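Local coordinates for protein ATP phosphoribosyltransferase regulatory subunit (Thermotoga maritima, PDB 1USY) that is probably required for the first step of histidine biosynthesis, and may let ATP phosphoribosyltransferase be feedback-regulated by histidine, at residues 122-128 against 239-245; 110-115 against 211-216. One frame throughout, in Å; residues are numbered along the deposited sequence.

Contact 1 of 2, residues 122-128 against 239-245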
# COMPACT_ATOMS: atom_id res chain seq x y z
N GLU B 122 -38.06 5.12 17.81
CA GLU B 122 -39.28 5.71 18.30
C GLU B 122 -40.39 5.03 17.61
O GLU B 122 -41.38 4.62 18.22
CB GLU B 122 -39.33 7.22 17.99
CG GLU B 122 -39.31 8.09 19.25
CD GLU B 122 -37.89 8.41 19.72
OE1 GLU B 122 -37.32 7.61 20.53
OE2 GLU B 122 -37.32 9.45 19.27
N GLY B 123 -40.19 4.88 16.31
CA GLY B 123 -41.30 4.88 15.38
C GLY B 123 -42.03 3.61 15.53
O GLY B 123 -41.47 2.67 16.08
N PRO B 124 -43.28 3.57 15.08
CA PRO B 124 -43.99 2.31 14.94
C PRO B 124 -43.14 1.48 13.97
O PRO B 124 -42.91 1.95 12.84
CB PRO B 124 -45.34 2.72 14.34
CG PRO B 124 -45.46 4.14 14.63
CD PRO B 124 -44.07 4.72 14.66
N VAL B 125 -42.64 0.32 14.41
CA VAL B 125 -41.74 -0.44 13.57
C VAL B 125 -42.48 -1.48 12.76
O VAL B 125 -43.55 -1.94 13.16
CB VAL B 125 -40.48 -1.02 14.36
CG1 VAL B 125 -39.88 0.03 15.31
CG2 VAL B 125 -40.79 -2.30 15.12
N ILE B 126 -41.92 -1.82 11.59
CA ILE B 126 -42.43 -2.88 10.72
C ILE B 126 -41.38 -4.01 10.64
O ILE B 126 -40.23 -3.77 10.33
CB ILE B 126 -42.75 -2.30 9.31
CG1 ILE B 126 -43.88 -1.29 9.37
CG2 ILE B 126 -43.13 -3.38 8.31
CD1 ILE B 126 -44.00 -0.37 8.09
N VAL B 127 -41.80 -5.23 10.95
CA VAL B 127 -40.99 -6.44 10.75
C VAL B 127 -41.47 -7.17 9.50
O VAL B 127 -42.61 -7.67 9.43
CB VAL B 127 -41.09 -7.41 11.96
CG1 VAL B 127 -40.24 -8.67 11.70
CG2 VAL B 127 -40.64 -6.69 13.29
N GLU B 128 -40.62 -7.18 8.49
CA GLU B 128 -41.01 -7.76 7.23
C GLU B 128 -40.35 -9.15 7.15
O GLU B 128 -39.14 -9.28 7.26
CB GLU B 128 -40.59 -6.82 6.10
CG GLU B 128 -40.72 -7.44 4.73
CD GLU B 128 -40.15 -6.58 3.63
OE1 GLU B 128 -38.93 -6.62 3.36
OE2 GLU B 128 -40.95 -5.86 3.02
N PHE B 239 -35.54 -11.75 7.60
CA PHE B 239 -36.31 -10.65 8.15
C PHE B 239 -35.58 -9.30 7.95
O PHE B 239 -34.35 -9.24 7.98
CB PHE B 239 -36.64 -10.90 9.63
CG PHE B 239 -35.46 -10.65 10.54
CD1 PHE B 239 -35.24 -9.39 11.09
CD2 PHE B 239 -34.58 -11.66 10.83
CE1 PHE B 239 -34.19 -9.16 11.92
CE2 PHE B 239 -33.54 -11.42 11.66
CZ PHE B 239 -33.34 -10.18 12.22
N THR B 240 -36.36 -8.25 7.70
CA THR B 240 -35.87 -6.88 7.73
C THR B 240 -36.75 -6.05 8.67
O THR B 240 -37.91 -6.39 8.91
CB THR B 240 -35.87 -6.31 6.30
OG1 THR B 240 -37.15 -6.55 5.69
CG2 THR B 240 -34.90 -7.12 5.40
N ILE B 241 -36.20 -5.00 9.27
CA ILE B 241 -37.00 -4.15 10.18
C ILE B 241 -36.89 -2.69 9.78
O ILE B 241 -35.76 -2.19 9.55
CB ILE B 241 -36.61 -4.33 11.67
CG1 ILE B 241 -36.68 -5.78 12.10
CG2 ILE B 241 -37.58 -3.62 12.57
CD1 ILE B 241 -36.51 -5.94 13.61
N TYR B 242 -38.04 -2.03 9.66
CA TYR B 242 -38.08 -0.61 9.29
C TYR B 242 -38.68 0.25 10.41
O TYR B 242 -39.64 -0.14 11.13
CB TYR B 242 -38.82 -0.38 7.96
CG TYR B 242 -38.42 -1.28 6.82
CD1 TYR B 242 -38.88 -2.60 6.75
CD2 TYR B 242 -37.57 -0.84 5.80
CE1 TYR B 242 -38.53 -3.43 5.73
CE2 TYR B 242 -37.20 -1.72 4.73
CZ TYR B 242 -37.68 -3.01 4.72
OH TYR B 242 -37.35 -3.93 3.72
N ASP B 243 -38.11 1.43 10.59
CA ASP B 243 -38.72 2.39 11.49
C ASP B 243 -39.48 3.41 10.65
O ASP B 243 -38.88 4.04 9.82
CB ASP B 243 -37.66 3.07 12.36
CG ASP B 243 -38.22 4.21 13.19
OD1 ASP B 243 -39.33 4.05 13.77
OD2 ASP B 243 -37.61 5.30 13.33
N THR B 244 -40.80 3.53 10.84
CA THR B 244 -41.58 4.48 10.08
C THR B 244 -41.21 5.91 10.50
O THR B 244 -41.37 6.83 9.73
CB THR B 244 -43.14 4.23 10.17
OG1 THR B 244 -43.60 4.26 11.53
CG2 THR B 244 -43.47 2.84 9.75
N SER B 245 -40.68 6.07 11.71
CA SER B 245 -40.27 7.40 12.23
C SER B 245 -39.04 8.01 11.53
O SER B 245 -39.13 9.05 10.89
CB SER B 245 -40.01 7.31 13.73
OG SER B 245 -40.13 8.56 14.34
O HOH W 1 -36.40 6.46 15.42
O HOH W 2 -37.47 -8.94 5.03
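Residues 125-128 and 239-243 pair as antiparallel neighbours in the large mixed sheet of the class II aminoacyl-tRNA synthetase-like fold. The hydrogen-bonded pairs Ile126 with Tyr242 and Glu128 with Thr240 alternate with the non-hydrogen-bonded pairs Val125 with Asp243 and Val127 with Ile241. Ile126 N donates to Tyr242 O at 2.9 Å, and Glu128 N donates to Thr240 O at the same length. Val125 and Val127 face the same side as Ile241. Val127 CG2 lies 4.2 Å from Ile241 CD1. On the side of Ile126 and Tyr242, Glu128 stands beside Thr240, and both side chains point the same way. With chi1 at 170°, CG of Glu128 points away from the backbone N, and the extended chain carries OE1 to the Tyr242 hydroxyl. Tyr242 OH donates to Glu128 OE1 at 3.1 Å from above the carboxylate, 52° out of its plane. Glu128 OE2 forms salt bridges with Arg187 and with a basic side chain of another protein's chain. Shortening Glu128 to alanine would probably leave the Tyr242 hydroxyl without this acceptor and take this carboxylate away from both basic groups. Beyond the ladder, Thr244 OG1 donates to Pro124 O at 2.7 Å, in the carbonyl plane. Strand 220-223 flanks 125-131, strand 248-257 flanks 237-243, and helix 103-120 packs on Val127, Phe239 and Ile241.

Contact 2 of 2, residues 110-115 against 211-216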
# COMPACT_ATOMS: atom_id res chain seq x y z
N LEU B 110 -34.94 -13.59 16.64
CA LEU B 110 -35.92 -12.59 16.23
C LEU B 110 -36.43 -11.84 17.42
O LEU B 110 -36.62 -10.63 17.37
CB LEU B 110 -37.12 -13.27 15.57
CG LEU B 110 -37.22 -13.27 14.05
CD1 LEU B 110 -38.57 -13.76 13.75
CD2 LEU B 110 -36.98 -11.90 13.46
N GLU B 111 -36.65 -12.56 18.51
CA GLU B 111 -37.37 -11.98 19.60
C GLU B 111 -36.53 -10.88 20.22
O GLU B 111 -37.03 -9.78 20.47
CB GLU B 111 -37.89 -13.05 20.56
CG GLU B 111 -37.33 -13.03 21.98
CD GLU B 111 -37.80 -11.83 22.76
OE1 GLU B 111 -39.03 -11.58 22.75
OE2 GLU B 111 -36.94 -11.14 23.36
N ILE B 112 -35.23 -11.14 20.39
CA ILE B 112 -34.29 -10.11 20.87
C ILE B 112 -34.11 -8.91 19.90
O ILE B 112 -34.19 -7.78 20.34
CB ILE B 112 -32.94 -10.76 21.22
CG1 ILE B 112 -33.11 -11.82 22.28
CG2 ILE B 112 -31.92 -9.73 21.68
CD1 ILE B 112 -31.91 -12.71 22.40
N ILE B 113 -33.89 -9.17 18.62
CA ILE B 113 -33.68 -8.10 17.65
C ILE B 113 -34.95 -7.23 17.58
O ILE B 113 -34.87 -6.01 17.68
CB ILE B 113 -33.29 -8.63 16.22
CG1 ILE B 113 -31.89 -9.26 16.14
CG2 ILE B 113 -33.32 -7.50 15.20
CD1 ILE B 113 -30.98 -8.99 17.24
N VAL B 114 -36.11 -7.86 17.41
CA VAL B 114 -37.37 -7.11 17.32
C VAL B 114 -37.60 -6.32 18.61
O VAL B 114 -37.87 -5.10 18.55
CB VAL B 114 -38.60 -8.03 17.04
CG1 VAL B 114 -39.94 -7.31 17.29
CG2 VAL B 114 -38.55 -8.61 15.63
N GLU B 115 -37.52 -6.99 19.76
CA GLU B 115 -37.75 -6.30 21.04
C GLU B 115 -36.78 -5.13 21.18
O GLU B 115 -37.19 -4.02 21.63
CB GLU B 115 -37.60 -7.22 22.24
CG GLU B 115 -37.76 -6.49 23.56
CD GLU B 115 -37.53 -7.38 24.75
OE1 GLU B 115 -37.57 -8.61 24.59
OE2 GLU B 115 -37.32 -6.85 25.86
N PHE B 211 -45.67 -16.03 16.27
CA PHE B 211 -44.78 -15.75 17.37
C PHE B 211 -44.62 -14.23 17.56
O PHE B 211 -44.80 -13.70 18.66
CB PHE B 211 -43.41 -16.37 17.14
CG PHE B 211 -42.45 -16.09 18.28
CD1 PHE B 211 -41.55 -15.03 18.17
CD2 PHE B 211 -42.46 -16.88 19.43
CE1 PHE B 211 -40.67 -14.75 19.22
CE2 PHE B 211 -41.58 -16.61 20.48
CZ PHE B 211 -40.68 -15.54 20.37
N LEU B 212 -44.30 -13.54 16.49
CA LEU B 212 -44.08 -12.08 16.54
C LEU B 212 -45.38 -11.31 16.88
O LEU B 212 -45.39 -10.41 17.73
CB LEU B 212 -43.56 -11.56 15.19
CG LEU B 212 -42.12 -12.03 14.87
CD1 LEU B 212 -41.51 -11.30 13.67
CD2 LEU B 212 -41.14 -11.81 16.03
N GLN B 213 -46.46 -11.68 16.22
CA GLN B 213 -47.77 -11.02 16.42
C GLN B 213 -48.25 -11.11 17.88
O GLN B 213 -48.70 -10.13 18.47
CB GLN B 213 -48.84 -11.64 15.53
CG GLN B 213 -49.26 -10.71 14.39
CD GLN B 213 -50.18 -11.38 13.38
OE1 GLN B 213 -50.51 -12.56 13.53
NE2 GLN B 213 -50.62 -10.70 12.34
N GLU B 214 -48.15 -12.29 18.46
CA GLU B 214 -48.61 -12.47 19.84
C GLU B 214 -47.79 -11.67 20.86
O GLU B 214 -48.34 -10.99 21.73
CB GLU B 214 -48.52 -13.90 20.33
N LYS B 215 -46.48 -11.78 20.73
CA LYS B 215 -45.52 -11.13 21.65
C LYS B 215 -45.35 -9.63 21.35
O LYS B 215 -45.05 -8.83 22.26
CB LYS B 215 -44.16 -11.80 21.54
CG LYS B 215 -43.20 -11.38 22.64
CD LYS B 215 -42.86 -12.52 23.60
CE LYS B 215 -42.08 -12.01 24.80
NZ LYS B 215 -41.79 -10.57 24.71
N PHE B 216 -45.50 -9.12 20.14
CA PHE B 216 -45.34 -7.69 19.85
C PHE B 216 -46.59 -7.07 19.22
O PHE B 216 -46.65 -6.92 18.00
CB PHE B 216 -44.12 -7.47 18.96
CG PHE B 216 -42.88 -8.03 19.55
CD1 PHE B 216 -42.39 -9.24 19.10
CD2 PHE B 216 -42.22 -7.37 20.56
CE1 PHE B 216 -41.22 -9.77 19.64
CE2 PHE B 216 -41.06 -7.89 21.11
CZ PHE B 216 -40.56 -9.09 20.64
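Apolar contacts carry most of the meeting between helix 103-120, at residues 110-115, and the end of helix 199-215, at residues 211-216. The two helix segments run 11.1 Å apart at closest approach, with their directions 48° apart. Leu110 CD1 meets Leu212 CD1 at 3.8 Å, and the two side chains cross at about a right angle. Val114 CG2 lies 4.1 Å from Leu212 CD2. Val114 and Leu212 also pack on Val127 of strand 125-131. The aromatic contacts come next. Val114 CG1 sits over the centre of the Phe216 ring, 3.5 Å from the centroid, in a CH-pi contact 10° off the ring normal. Placing CG1 anti to the Val114 backbone N (chi1 166°) aims this methyl at the ring while CG2 faces Leu212. Lys215 CG lies over the opposite face of the Phe216 ring, toward the rim. Glu115 CB approaches Phe216 CE2 at 3.7 Å. The Phe211 ring turns its edge to Glu111, with Phe211 CE1 3.5 Å from Glu111 CB in the ring plane. One ionic contact spans the segments. The bent chain of Glu111 brings OE1 to 3.5 Å from Lys215 NZ, a long salt bridge. Glu115 sends OE2 to Lys15 of helix 6-16. With no hydrogen bond between the segments, the pairing rests on side-chain shape around Phe216 and Leu212, and the Glu111-Lys215 charge pair adds an attraction at the edge.

Contact 1 joins two strands of the sheet, and contact 2 joins two helices beside it. Their centres are 12 Å apart and they touch directly. Phe239 CG packs on Leu110 CD2 at 3.5 Å, and Val127 CG1 packs on Leu212 CD1 at 3.5 Å. Val127 CG2 also meets Val114 CG2 at 3.7 Å. Val127 therefore touches both helix segments of contact 2. Helix 103-120 is followed in the chain by strand 125-131, which ties the two contacts together in sequence. The segments alternate along the chain. A bound histidine lies about 12 Å from the Glu128 side chain of contact 1; the histidine pocket of this protein includes Lys157 and Tyr185.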